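SnoaL-like domain-containing protein (Catenulispora acidiphila, PDB 4H3U) is of unknown function but adopts a ketosteroid isomerase-like fold, forms a two-chain assembly and may take part in trimethylamine metabolism. Local coordinates at residues 73-78 and 83-88; 32-37 and 134-139; 26-31 and 97-102; 55-58 and 63-66; 107-110 and 115-118. All blocks are in the same frame, centred on the assembly; numbering follows the deposited sequence. Where two conformers were deposited one is given.

How the interactions relate
The five contacts illustrate how a curved mixed sheet and the helices beside it enclose one interior. Interactions 4 and 5 are hairpins at separate places in the sheet, their centres about 21 Å apart; interactions 1, 2 and 3 join helices to its strands. Helix 29-39 serves both 2 and 3, centred about 10 Å apart, and strand 98-109 serves both 3 and 5. Along the chain, interaction 4 closes first, then interaction 1, then interaction 5, all between the two halves of interaction 2. Interaction 2, close to the centre of the chain, touches the other four, and Tyr56 and Asp58 of interaction 4 bond to Asp136 and Tyr138. Interactions 2 and 3 also reach the second subunit.

Interaction 1 of 5, residues 73-78 and 83-88; sequences GWKART and ENVHVT. With CD (cadmium ion), chain E.
Within 83-88, Val85 is the residue that meets segment 73-78, and it does so chiefly with one branch: its CG2 methyl lies 3.9 Å from Thr78 CG2, the two side chains crossing at about a right angle. At chi1 -63° the hydroxyl of Thr78 turns back to the helix, OG1 bonding to Trp74 O at 2.9 Å, and the methyl CG2 is left toward the strand. That carbonyl is gripped twice, since Thr78 N and Thr78 OG1 arrive from opposite faces of its plane. Lys75, bent at chi2, brings NZ within 4.4 Å of Val85 CB. Its ammonium is held chiefly by Trp38 O, Gly40 O and a salt bridge to Asp79; a water beside Val85 O takes only a weak bond from it.

His86, the next residue, turns away from the helix. Its CG sits between the backbone N and the carbonyl carbon (chi1 61°), which lets ND1 bond back to Asn84 O in the ring plane at 2.8 Å. The ring is thereby held with NE2 on a cadmium ion at 2.3 Å, where three waters are among the other ligands. Val87 returns to the interior, its side chain against Trp34 and Trp38 of helix 29-39. Inward and outward residues thus alternate, as expected of a strand covered on one face by helices, here in the alpha+beta cone of the ketosteroid isomerase-like fold.

Interaction 2 of 5, residues 32-37 and 134-139; sequences TAWAAA and DQDYYS. With CD (cadmium ion), chain D.
Both Trp34 and Asp134 carry CG anti to the backbone N (chi1 170° and 180°), and these extended side chains meet across the interior of the ketosteroid isomerase-like fold, the indole from helix 29-39 and the carboxylate from strand 130-138. Trp34 NE1 reaches Asp134 OD2 at 2.9 Å, but the bond is weak: the N-H...O angle is only 123°, and ring and carboxylate planes are moderately inclined. Asp134 OD2 approaches the ring obliquely, also lying 3.5 Å from Trp34 CD1.

Asp136, two residues on along the same face of the strand, approaches differently. Its OD1 comes up to the edge of the indole near the ring plane, 4.0 Å from Trp34 CZ2, with the carboxylate steeply inclined to the ring. The two acids are neighbours as well, Asp134 OD1 being 2.6 Å from Asp136 OD1. Asp136 is further tied by Thr122 at OD1 and by Tyr56 OH at OD2, so a buried polar cluster lies beside the indole, along its NE1 and CZ2 side. In relatives of this fold such an interior commonly holds the ligand pocket. At the far end of the strand a backbone carbonyl binds metal: Tyr138 O is 2.4 Å from a cadmium ion shared with Tyr138 O of the second subunit.

Interaction 3 of 5, residues 26-31 and 97-102; sequences TTPEIV and DHVTIE. With CD (cadmium ion), chain F.
The puckered ring of Pro28 meets Val99 loosely, with CG 4.5 Å from Val99 CG1, while the flat imidazole in these segments, that of His98, lies on the other face of the strand, away from the helix. There one face of the His98 ring is stacked on Tyr93 of the second subunit, and NE2 at its edge binds a cadmium ion at 2.2 Å. The contact itself is the helix-on-sheet packing of the ketosteroid isomerase-like fold: the first turn of helix 29-39 lies against strand 98-109.

Val31 carries most of the contact. With CG1 anti to the backbone N (chi1 176°), both its methyls face the strand and are used together. CG2 fits against two residues, Val99 CG1 at 3.5 Å and Ile101 CG1 at 3.8 Å, whereas CG1 meets Ile101 alone, nearest at its CG1 and CD1. Val31 and Ile101 reach toward each other tip to tip; the side chain of Val99 slants across that of Val31. No polar group takes part, so the surfaces are held by apolar packing. Pro28, in the N-cap position, starts the helix that presents Val31.

The alternation of the strand divides labour between the two faces. Val99 and Ile101 point to the helix, and Thr100 points away to hydrogen-bond its counterpart, Thr100 of the second subunit. The same strand therefore seals the interior and builds the subunit interface. On that outer side the cadmium ion beyond His98 also takes a water as ligand, the water oxygen 2.3 Å from the cadmium.

Interaction 4 of 5, residues 55-58 and 63-66; sequences TYVD and ATMT
Residues 55-58 and 63-66 form a regular antiparallel beta hairpin at one margin of the sheet, where strand 63-66 is outermost within the chain and pairs with strand 54-58. The segments run at 171° to each other, with axes 4.7 Å apart. Tyr56 and Met65 exchange two backbone bonds, Tyr56 N to Met65 O and Met65 N to Tyr56 O, both 2.9 Å. Asp58 and Ala63 make the second hydrogen-bonded pair, slightly less even, with Asp58 N to Ala63 O at 2.9 Å and Ala63 N to Asp58 O at 3.1 Å.

Side chains sort by face. On one, Thr55 CG2 lies beside Thr66 OG1, and Val57 adjoins Thr64. On the other, Tyr56 and Met65, a selenomethionine in this crystal, lie side by side and point the same way. The Met65 chain bends at chi2 (72°) and chi3 (48°), folding its CE methyl back to 3.9 Å from Tyr56 CD2 and 3.5 Å from Tyr56 O.

The polar ends of this face look inward: Tyr56 OH, besides its bond to Asp136, pairs with Trp38 NE1, and Asp58 OD2 with Tyr138 OH, in a position where relatives of this fold commonly have a pocket. The face with Thr64 and Thr66 is the more exposed, and the other is covered by helix 68-81, with Trp74 against Met65, which places the hairpin at the margin of the curved sheet of the ketosteroid isomerase-like fold.

Interaction 5 of 5, residues 107-110 and 115-118; sequences GHIK and PFAV
The imidazole of His108 lies flat over Pro115, whose N stands 3.7 Å above the ring plane, over its centre. Pro115 CD adds a CH-pi contact to the same ring, 4.1 Å from its centroid and 20° off the normal. This overlap closes the end of the beta hairpin made by strands 98-109 and 116-127, where the pairing is about to stop. The short strand segments already diverge, with directions 125° apart.

One hydrogen-bonded antiparallel pair joins the two strands here, Gly107 with Phe116. Phe116 N donates to Gly107 O at 2.9 Å, nearly straight, and Gly107 N returns a longer bond to Phe116 O at 3.1 Å. The phenyl ring then doubles back over the pair. CG of Phe116 lies between its backbone N and carbonyl carbon (chi1 71°), which folds the ring across onto Gly107: the glycine N stands above one ring face, toward the rim, and Gly107 O is 3.3 Å from Phe116 CD2. Since Gly107 has no side chain, the ring can rest directly on the backbone.

Ile109 crosses the phenylalanine at about a right angle, placing its CG1 4.1 Å from Phe116 CE2. Tyr105, edge-to-face, and helix 140-147 cover Phe116, so the phenyl is buried while His108 and Pro115 lie farther out. The rotation of the imidazole is restrained by a bond from His108 NE2 to Ala112 O, in the connecting loop.

Interaction 1 of 5, residues 73-78 and 83-88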
# COMPACT_ATOMS: atom_id res chain seq x y z
N GLY A 73 -18.20 -0.53 12.21
CA GLY A 73 -19.09 -0.58 11.06
C GLY A 73 -18.40 -0.95 9.77
O GLY A 73 -19.04 -1.57 8.90
N TRP A 74 -17.12 -0.63 9.59
CA TRP A 74 -16.36 -1.01 8.40
C TRP A 74 -16.09 -2.52 8.40
O TRP A 74 -16.20 -3.15 7.34
CB TRP A 74 -15.07 -0.18 8.32
CG TRP A 74 -14.14 -0.56 7.19
CD1 TRP A 74 -12.86 -0.98 7.31
CD2 TRP A 74 -14.42 -0.51 5.78
NE1 TRP A 74 -12.31 -1.20 6.08
CE2 TRP A 74 -13.26 -0.96 5.12
CE3 TRP A 74 -15.56 -0.21 5.01
CZ2 TRP A 74 -13.17 -1.02 3.73
CZ3 TRP A 74 -15.47 -0.28 3.65
CH2 TRP A 74 -14.31 -0.69 3.01
N LYS A 75 -15.80 -3.12 9.54
CA LYS A 75 -15.70 -4.57 9.62
C LYS A 75 -17.05 -5.18 9.28
O LYS A 75 -17.11 -6.16 8.51
CB LYS A 75 -15.19 -4.98 11.00
CG LYS A 75 -15.32 -6.50 11.32
CD LYS A 75 -14.62 -7.43 10.38
CE LYS A 75 -14.69 -8.87 10.96
NZ LYS A 75 -14.33 -9.88 9.95
N ALA A 76 -18.15 -4.66 9.82
CA ALA A 76 -19.46 -5.18 9.51
C ALA A 76 -19.79 -5.08 8.00
O ALA A 76 -20.30 -6.03 7.41
CB ALA A 76 -20.54 -4.50 10.34
N ARG A 77 -19.49 -3.95 7.39
CA ARG A 77 -19.74 -3.73 5.98
C ARG A 77 -18.92 -4.65 5.11
O ARG A 77 -19.38 -5.16 4.08
CB ARG A 77 -19.49 -2.27 5.63
CG ARG A 77 -20.50 -1.27 6.19
CD ARG A 77 -19.95 0.18 6.28
NE ARG A 77 -19.46 0.70 5.00
CZ ARG A 77 -18.68 1.78 4.88
NH1 ARG A 77 -18.22 2.42 5.96
NH2 ARG A 77 -18.31 2.20 3.66
N THR A 78 -17.66 -4.82 5.48
CA THR A 78 -16.79 -5.71 4.75
C THR A 78 -17.34 -7.14 4.81
O THR A 78 -17.40 -7.81 3.77
CB THR A 78 -15.35 -5.61 5.28
OG1 THR A 78 -14.82 -4.28 5.10
CG2 THR A 78 -14.45 -6.52 4.57
N GLU A 83 -17.33 -12.94 2.11
CA GLU A 83 -17.33 -14.08 2.97
C GLU A 83 -15.89 -14.48 3.36
O GLU A 83 -14.94 -14.30 2.60
CB GLU A 83 -17.94 -15.28 2.21
CG GLU A 83 -18.29 -16.48 3.09
CD GLU A 83 -19.60 -16.30 3.90
OE1 GLU A 83 -20.12 -17.28 4.45
OE2 GLU A 83 -20.07 -15.14 4.05
N ASN A 84 -15.74 -15.05 4.55
CA ASN A 84 -14.48 -15.62 5.00
C ASN A 84 -13.30 -14.62 5.02
O ASN A 84 -12.18 -14.99 4.71
CB ASN A 84 -14.10 -16.89 4.18
CG ASN A 84 -12.99 -17.67 4.81
OD1 ASN A 84 -12.99 -17.91 6.02
ND2 ASN A 84 -12.02 -18.04 4.01
N VAL A 85 -13.57 -13.37 5.36
CA VAL A 85 -12.49 -12.40 5.44
C VAL A 85 -11.44 -12.92 6.44
O VAL A 85 -11.78 -13.35 7.55
CB VAL A 85 -12.98 -11.04 5.93
CG1 VAL A 85 -11.82 -10.13 6.33
CG2 VAL A 85 -13.82 -10.38 4.88
N HIS A 86 -10.19 -12.94 6.01
CA HIS A 86 -9.12 -13.38 6.88
C HIS A 86 -7.86 -12.62 6.53
O HIS A 86 -7.57 -12.36 5.37
CB HIS A 86 -8.94 -14.91 6.87
CG HIS A 86 -8.59 -15.51 5.55
ND1 HIS A 86 -9.48 -15.60 4.50
CD2 HIS A 86 -7.47 -16.16 5.15
CE1 HIS A 86 -8.88 -16.21 3.48
NE2 HIS A 86 -7.67 -16.58 3.86
N VAL A 87 -7.16 -12.24 7.59
CA VAL A 87 -5.93 -11.46 7.49
C VAL A 87 -4.84 -12.16 8.27
O VAL A 87 -5.03 -12.44 9.43
CB VAL A 87 -6.12 -10.04 8.05
CG1 VAL A 87 -4.81 -9.30 8.11
CG2 VAL A 87 -7.15 -9.27 7.22
N THR A 88 -3.75 -12.53 7.58
CA THR A 88 -2.63 -13.22 8.20
C THR A 88 -1.43 -12.29 8.17
O THR A 88 -1.22 -11.54 7.23
CB THR A 88 -2.32 -14.54 7.50
OG1 THR A 88 -1.96 -14.29 6.16
CG2 THR A 88 -3.50 -15.44 7.50
CD CD E . -6.10 -17.84 2.79
O HOH W 1 -14.10 -12.94 9.04
O HOH W 2 -4.76 -15.96 2.52
O HOH W 3 -4.91 -18.12 4.65
O HOH W 4 -7.35 -19.74 3.12

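Interaction 2 of 5, residues 32-37 and 134-139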
# COMPACT_ATOMS: atom_id res chain seq x y z
N THR A 32 -1.22 -8.51 16.26
CA THR A 32 -1.92 -9.78 16.42
C THR A 32 -3.41 -9.52 16.71
O THR A 32 -4.27 -10.22 16.15
CB THR A 32 -1.24 -10.59 17.53
OG1 THR A 32 0.13 -10.74 17.17
CG2 THR A 32 -1.90 -11.92 17.75
N ALA A 33 -3.72 -8.53 17.54
CA ALA A 33 -5.09 -8.20 17.89
C ALA A 33 -5.86 -7.70 16.67
O ALA A 33 -7.02 -8.03 16.45
CB ALA A 33 -5.17 -7.20 19.01
N TRP A 34 -5.21 -6.86 15.87
CA TRP A 34 -5.82 -6.31 14.64
C TRP A 34 -6.16 -7.44 13.66
O TRP A 34 -7.26 -7.47 13.11
CB TRP A 34 -4.85 -5.26 14.08
CG TRP A 34 -5.15 -4.75 12.70
CD1 TRP A 34 -5.87 -3.62 12.37
CD2 TRP A 34 -4.66 -5.28 11.45
NE1 TRP A 34 -5.88 -3.46 11.01
CE2 TRP A 34 -5.10 -4.42 10.43
CE3 TRP A 34 -3.82 -6.33 11.12
CZ2 TRP A 34 -4.76 -4.62 9.11
CZ3 TRP A 34 -3.47 -6.52 9.80
CH2 TRP A 34 -3.95 -5.67 8.81
N ALA A 35 -5.20 -8.35 13.46
CA ALA A 35 -5.45 -9.48 12.56
C ALA A 35 -6.57 -10.39 13.06
O ALA A 35 -7.41 -10.84 12.26
CB ALA A 35 -4.20 -10.27 12.30
N ALA A 36 -6.60 -10.63 14.37
CA ALA A 36 -7.62 -11.48 14.95
C ALA A 36 -9.00 -10.80 14.82
O ALA A 36 -10.01 -11.47 14.59
CB ALA A 36 -7.31 -11.80 16.40
N ALA A 37 -9.05 -9.48 14.96
CA ALA A 37 -10.30 -8.74 14.83
C ALA A 37 -10.81 -8.82 13.39
O ALA A 37 -11.97 -9.10 13.12
CB ALA A 37 -10.09 -7.30 15.26
N ASP A 134 -5.10 4.05 11.08
CA ASP A 134 -4.84 2.86 10.29
C ASP A 134 -5.03 3.26 8.82
O ASP A 134 -6.06 3.86 8.47
CB ASP A 134 -5.85 1.76 10.66
CG ASP A 134 -5.69 0.45 9.90
OD1 ASP A 134 -5.62 0.55 8.63
OD2 ASP A 134 -5.75 -0.61 10.51
N GLN A 135 -4.06 2.96 7.98
CA GLN A 135 -4.17 3.04 6.52
C GLN A 135 -3.89 1.64 5.96
O GLN A 135 -2.85 1.07 6.22
CB GLN A 135 -3.14 3.97 5.96
CG GLN A 135 -3.27 5.40 6.41
CD GLN A 135 -2.15 6.21 5.83
OE1 GLN A 135 -2.06 6.35 4.59
NE2 GLN A 135 -1.23 6.65 6.66
N ASP A 136 -4.81 1.16 5.09
CA ASP A 136 -4.66 -0.11 4.39
C ASP A 136 -4.44 0.14 2.90
O ASP A 136 -5.18 0.91 2.29
CB ASP A 136 -5.87 -1.03 4.53
CG ASP A 136 -6.20 -1.46 5.93
OD1 ASP A 136 -5.33 -1.34 6.84
OD2 ASP A 136 -7.32 -1.99 6.12
N TYR A 137 -3.43 -0.51 2.33
CA TYR A 137 -3.11 -0.49 0.89
C TYR A 137 -3.01 -1.91 0.36
O TYR A 137 -2.38 -2.76 0.96
CB TYR A 137 -1.75 0.19 0.66
CG TYR A 137 -1.59 1.59 1.07
CD1 TYR A 137 -1.65 2.63 0.10
CD2 TYR A 137 -1.35 1.98 2.40
CE1 TYR A 137 -1.42 3.95 0.45
CE2 TYR A 137 -1.15 3.30 2.74
CZ TYR A 137 -1.22 4.30 1.75
OH TYR A 137 -1.03 5.63 2.07
N TYR A 138 -3.61 -2.15 -0.84
CA TYR A 138 -3.56 -3.45 -1.48
C TYR A 138 -3.99 -3.28 -2.92
O TYR A 138 -4.60 -2.25 -3.28
CB TYR A 138 -4.34 -4.56 -0.77
CG TYR A 138 -5.79 -4.26 -0.48
CD1 TYR A 138 -6.82 -4.63 -1.34
CD2 TYR A 138 -6.14 -3.52 0.65
CE1 TYR A 138 -8.13 -4.30 -1.05
CE2 TYR A 138 -7.45 -3.20 0.95
CZ TYR A 138 -8.46 -3.59 0.08
OH TYR A 138 -9.78 -3.30 0.37
N SER A 139 -3.74 -4.26 -3.76
CA SER A 139 -4.10 -4.16 -5.17
C SER A 139 -5.52 -4.54 -5.44
O SER A 139 -5.86 -5.73 -5.50
CB SER A 139 -3.16 -5.02 -6.00
OG SER A 139 -3.58 -5.04 -7.37
CD CD D . -3.51 -0.31 -4.23

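Interaction 3 of 5, residues 26-31 and 97-102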
# COMPACT_ATOMS: atom_id res chain seq x y z
N THR A 26 9.86 -9.98 16.25
CA THR A 26 8.73 -10.04 17.20
C THR A 26 7.56 -9.15 16.76
O THR A 26 7.70 -7.93 16.59
CB THR A 26 9.15 -9.62 18.63
OG1 THR A 26 10.26 -10.40 19.07
CG2 THR A 26 8.00 -9.82 19.61
N THR A 27 6.39 -9.77 16.63
CA THR A 27 5.19 -9.05 16.22
C THR A 27 4.51 -8.36 17.40
O THR A 27 4.21 -9.01 18.39
CB THR A 27 4.18 -10.03 15.61
OG1 THR A 27 4.78 -10.68 14.49
CG2 THR A 27 2.93 -9.32 15.15
N PRO A 28 4.25 -7.04 17.29
CA PRO A 28 3.57 -6.33 18.38
C PRO A 28 2.20 -6.97 18.68
O PRO A 28 1.49 -7.35 17.74
CB PRO A 28 3.43 -4.91 17.82
CG PRO A 28 4.59 -4.80 16.90
CD PRO A 28 4.75 -6.13 16.25
N GLU A 29 1.79 -6.98 19.93
CA GLU A 29 0.50 -7.54 20.27
C GLU A 29 -0.66 -6.82 19.52
O GLU A 29 -1.64 -7.46 19.21
CB GLU A 29 0.33 -7.55 21.80
CG GLU A 29 1.37 -8.48 22.47
CD GLU A 29 1.22 -9.97 22.09
OE1 GLU A 29 0.08 -10.52 22.10
OE2 GLU A 29 2.26 -10.64 21.84
N ILE A 30 -0.53 -5.50 19.32
CA ILE A 30 -1.57 -4.75 18.64
C ILE A 30 -1.79 -5.28 17.22
O ILE A 30 -2.93 -5.28 16.71
CB ILE A 30 -1.30 -3.23 18.65
CG1 ILE A 30 -2.52 -2.44 18.18
CG2 ILE A 30 -0.11 -2.84 17.79
CD1 ILE A 30 -3.77 -2.66 18.98
N VAL A 31 -0.71 -5.75 16.58
CA VAL A 31 -0.80 -6.33 15.25
C VAL A 31 -1.58 -7.65 15.30
O VAL A 31 -2.45 -7.91 14.48
CB VAL A 31 0.55 -6.48 14.62
CG1 VAL A 31 0.49 -7.18 13.29
CG2 VAL A 31 1.20 -5.08 14.46
N ASP A 97 6.09 5.38 17.54
CA ASP A 97 4.65 5.26 17.54
C ASP A 97 4.08 4.73 16.22
O ASP A 97 2.89 4.71 16.05
CB ASP A 97 4.01 6.61 17.80
CG ASP A 97 4.27 7.12 19.20
OD1 ASP A 97 4.26 6.31 20.18
OD2 ASP A 97 4.44 8.33 19.30
N HIS A 98 4.94 4.27 15.32
CA HIS A 98 4.50 3.79 14.02
C HIS A 98 4.73 2.31 13.91
O HIS A 98 5.72 1.78 14.39
CB HIS A 98 5.30 4.49 12.94
CG HIS A 98 5.18 5.98 12.98
ND1 HIS A 98 4.20 6.66 12.28
CD2 HIS A 98 5.82 6.91 13.71
CE1 HIS A 98 4.27 7.94 12.55
NE2 HIS A 98 5.27 8.13 13.40
N VAL A 99 3.76 1.60 13.39
CA VAL A 99 3.86 0.17 13.16
C VAL A 99 3.52 -0.07 11.67
O VAL A 99 2.54 0.44 11.14
CB VAL A 99 2.88 -0.61 14.07
CG1 VAL A 99 2.92 -2.09 13.77
CG2 VAL A 99 3.16 -0.36 15.54
N THR A 100 4.36 -0.87 11.04
CA THR A 100 4.13 -1.31 9.68
C THR A 100 3.80 -2.79 9.68
O THR A 100 4.51 -3.58 10.31
CB THR A 100 5.35 -1.04 8.81
OG1 THR A 100 5.65 0.34 8.86
CG2 THR A 100 5.15 -1.53 7.39
N ILE A 101 2.73 -3.15 8.95
CA ILE A 101 2.30 -4.51 8.84
C ILE A 101 2.32 -4.96 7.40
O ILE A 101 1.74 -4.29 6.55
CB ILE A 101 0.86 -4.68 9.37
CG1 ILE A 101 0.69 -4.15 10.79
CG2 ILE A 101 0.43 -6.14 9.30
CD1 ILE A 101 -0.74 -4.03 11.25
N GLU A 102 2.99 -6.07 7.12
CA GLU A 102 2.89 -6.76 5.85
C GLU A 102 1.98 -7.97 6.14
O GLU A 102 2.29 -8.84 6.97
CB GLU A 102 4.24 -7.22 5.33
CG GLU A 102 5.11 -6.05 4.98
CD GLU A 102 6.44 -6.40 4.34
OE1 GLU A 102 6.44 -7.23 3.39
OE2 GLU A 102 7.47 -5.78 4.72
CD CD F . 6.05 9.97 14.38
O HOH W 5 4.12 10.05 15.68

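Interaction 4 of 5, residues 55-58 and 63-66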
# COMPACT_ATOMS: atom_id res chain seq x y z
N THR A 55 -8.74 7.23 13.15
CA THR A 55 -9.14 7.14 11.75
C THR A 55 -8.72 5.82 11.10
O THR A 55 -7.72 5.21 11.47
CB THR A 55 -8.54 8.31 10.94
OG1 THR A 55 -7.12 8.27 10.99
CG2 THR A 55 -9.04 9.64 11.48
N TYR A 56 -9.52 5.42 10.11
CA TYR A 56 -9.27 4.23 9.36
C TYR A 56 -9.50 4.59 7.89
O TYR A 56 -10.58 5.06 7.52
CB TYR A 56 -10.25 3.08 9.78
CG TYR A 56 -9.79 1.68 9.43
CD1 TYR A 56 -9.44 0.78 10.42
CD2 TYR A 56 -9.66 1.27 8.10
CE1 TYR A 56 -8.94 -0.44 10.13
CE2 TYR A 56 -9.11 0.04 7.81
CZ TYR A 56 -8.74 -0.82 8.85
OH TYR A 56 -8.12 -2.03 8.59
N VAL A 57 -8.50 4.38 7.04
CA VAL A 57 -8.60 4.63 5.61
C VAL A 57 -8.21 3.37 4.85
O VAL A 57 -7.12 2.88 5.00
CB VAL A 57 -7.68 5.80 5.18
CG1 VAL A 57 -7.82 6.00 3.67
CG2 VAL A 57 -8.05 7.06 5.93
N ASP A 58 -9.11 2.91 3.96
CA ASP A 58 -8.82 1.86 3.00
C ASP A 58 -8.60 2.55 1.68
O ASP A 58 -9.54 3.09 1.09
CB ASP A 58 -9.94 0.82 2.94
CG ASP A 58 -9.67 -0.28 1.97
OD1 ASP A 58 -9.17 -0.00 0.85
OD2 ASP A 58 -10.01 -1.46 2.29
N ALA A 63 -12.37 4.23 1.24
CA ALA A 63 -13.28 4.39 2.35
C ALA A 63 -12.55 5.04 3.52
O ALA A 63 -11.45 4.64 3.84
CB ALA A 63 -13.82 3.04 2.80
N THR A 64 -13.23 5.96 4.20
CA THR A 64 -12.74 6.70 5.35
C THR A 64 -13.70 6.66 6.55
O THR A 64 -14.87 7.08 6.43
CB THR A 64 -12.47 8.16 4.92
OG1 THR A 64 -13.68 8.77 4.43
CG2 THR A 64 -11.50 8.18 3.79
N MSE A 65 -13.21 6.21 7.70
CA MSE A 65 -14.04 6.08 8.90
C MSE A 65 -13.32 6.74 10.06
O MSE A 65 -12.10 6.74 10.13
CB MSE A 65 -14.25 4.60 9.28
CG MSE A 65 -15.27 3.85 8.44
SE MSE A 65 -14.81 3.42 6.59
CE MSE A 65 -13.04 2.66 6.87
N THR A 66 -14.08 7.37 10.96
CA THR A 66 -13.54 8.01 12.16
C THR A 66 -14.34 7.56 13.37
O THR A 66 -15.57 7.64 13.35
CB THR A 66 -13.59 9.57 12.02
OG1 THR A 66 -12.85 9.93 10.84
CG2 THR A 66 -13.03 10.24 13.21

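Interaction 5 of 5, residues 107-110 and 115-118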
# COMPACT_ATOMS: atom_id res chain seq x y z
N GLY A 107 -10.44 -13.50 1.08
CA GLY A 107 -11.87 -13.70 1.28
C GLY A 107 -12.51 -14.08 -0.05
O GLY A 107 -11.82 -14.36 -1.01
N HIS A 108 -13.83 -14.06 -0.07
CA HIS A 108 -14.56 -14.39 -1.29
C HIS A 108 -15.73 -13.40 -1.39
O HIS A 108 -16.72 -13.51 -0.64
CB HIS A 108 -15.02 -15.85 -1.30
CG HIS A 108 -15.59 -16.31 -2.61
ND1 HIS A 108 -15.74 -17.67 -2.90
CD2 HIS A 108 -15.99 -15.62 -3.69
CE1 HIS A 108 -16.24 -17.75 -4.11
NE2 HIS A 108 -16.43 -16.54 -4.60
N ILE A 109 -15.63 -12.44 -2.30
CA ILE A 109 -16.68 -11.46 -2.50
C ILE A 109 -17.97 -12.22 -2.82
O ILE A 109 -17.99 -13.06 -3.74
CB ILE A 109 -16.31 -10.51 -3.65
CG1 ILE A 109 -15.08 -9.66 -3.24
CG2 ILE A 109 -17.47 -9.59 -4.01
CD1 ILE A 109 -14.43 -8.91 -4.38
N LYS A 110 -19.03 -11.95 -2.08
CA LYS A 110 -20.26 -12.75 -2.23
C LYS A 110 -20.81 -12.54 -3.64
O LYS A 110 -21.00 -11.39 -4.11
CB LYS A 110 -21.28 -12.40 -1.15
CG LYS A 110 -20.77 -12.61 0.25
CD LYS A 110 -21.83 -12.37 1.31
CE LYS A 110 -21.21 -12.34 2.69
NZ LYS A 110 -22.20 -12.10 3.76
N PRO A 115 -12.61 -16.84 -5.01
CA PRO A 115 -12.04 -16.07 -3.89
C PRO A 115 -10.73 -15.39 -4.32
O PRO A 115 -10.25 -15.56 -5.45
CB PRO A 115 -11.80 -17.15 -2.84
CG PRO A 115 -11.48 -18.37 -3.65
CD PRO A 115 -12.38 -18.29 -4.85
N PHE A 116 -10.17 -14.63 -3.39
CA PHE A 116 -8.91 -13.91 -3.61
C PHE A 116 -8.04 -13.95 -2.35
O PHE A 116 -8.54 -14.15 -1.24
CB PHE A 116 -9.20 -12.43 -3.96
CG PHE A 116 -9.72 -11.60 -2.79
CD1 PHE A 116 -8.84 -10.93 -1.96
CD2 PHE A 116 -11.08 -11.53 -2.52
CE1 PHE A 116 -9.32 -10.21 -0.86
CE2 PHE A 116 -11.57 -10.83 -1.44
CZ PHE A 116 -10.67 -10.17 -0.58
N ALA A 117 -6.76 -13.69 -2.56
CA ALA A 117 -5.79 -13.44 -1.45
C ALA A 117 -4.73 -12.52 -2.04
O ALA A 117 -4.14 -12.84 -3.08
CB ALA A 117 -5.21 -14.70 -0.88
N VAL A 118 -4.47 -11.38 -1.38
CA VAL A 118 -3.49 -10.43 -1.88
C VAL A 118 -2.61 -9.94 -0.73
O VAL A 118 -3.06 -9.84 0.42
CB VAL A 118 -4.17 -9.20 -2.53
CG1 VAL A 118 -4.92 -9.59 -3.81
CG2 VAL A 118 -5.10 -8.44 -1.58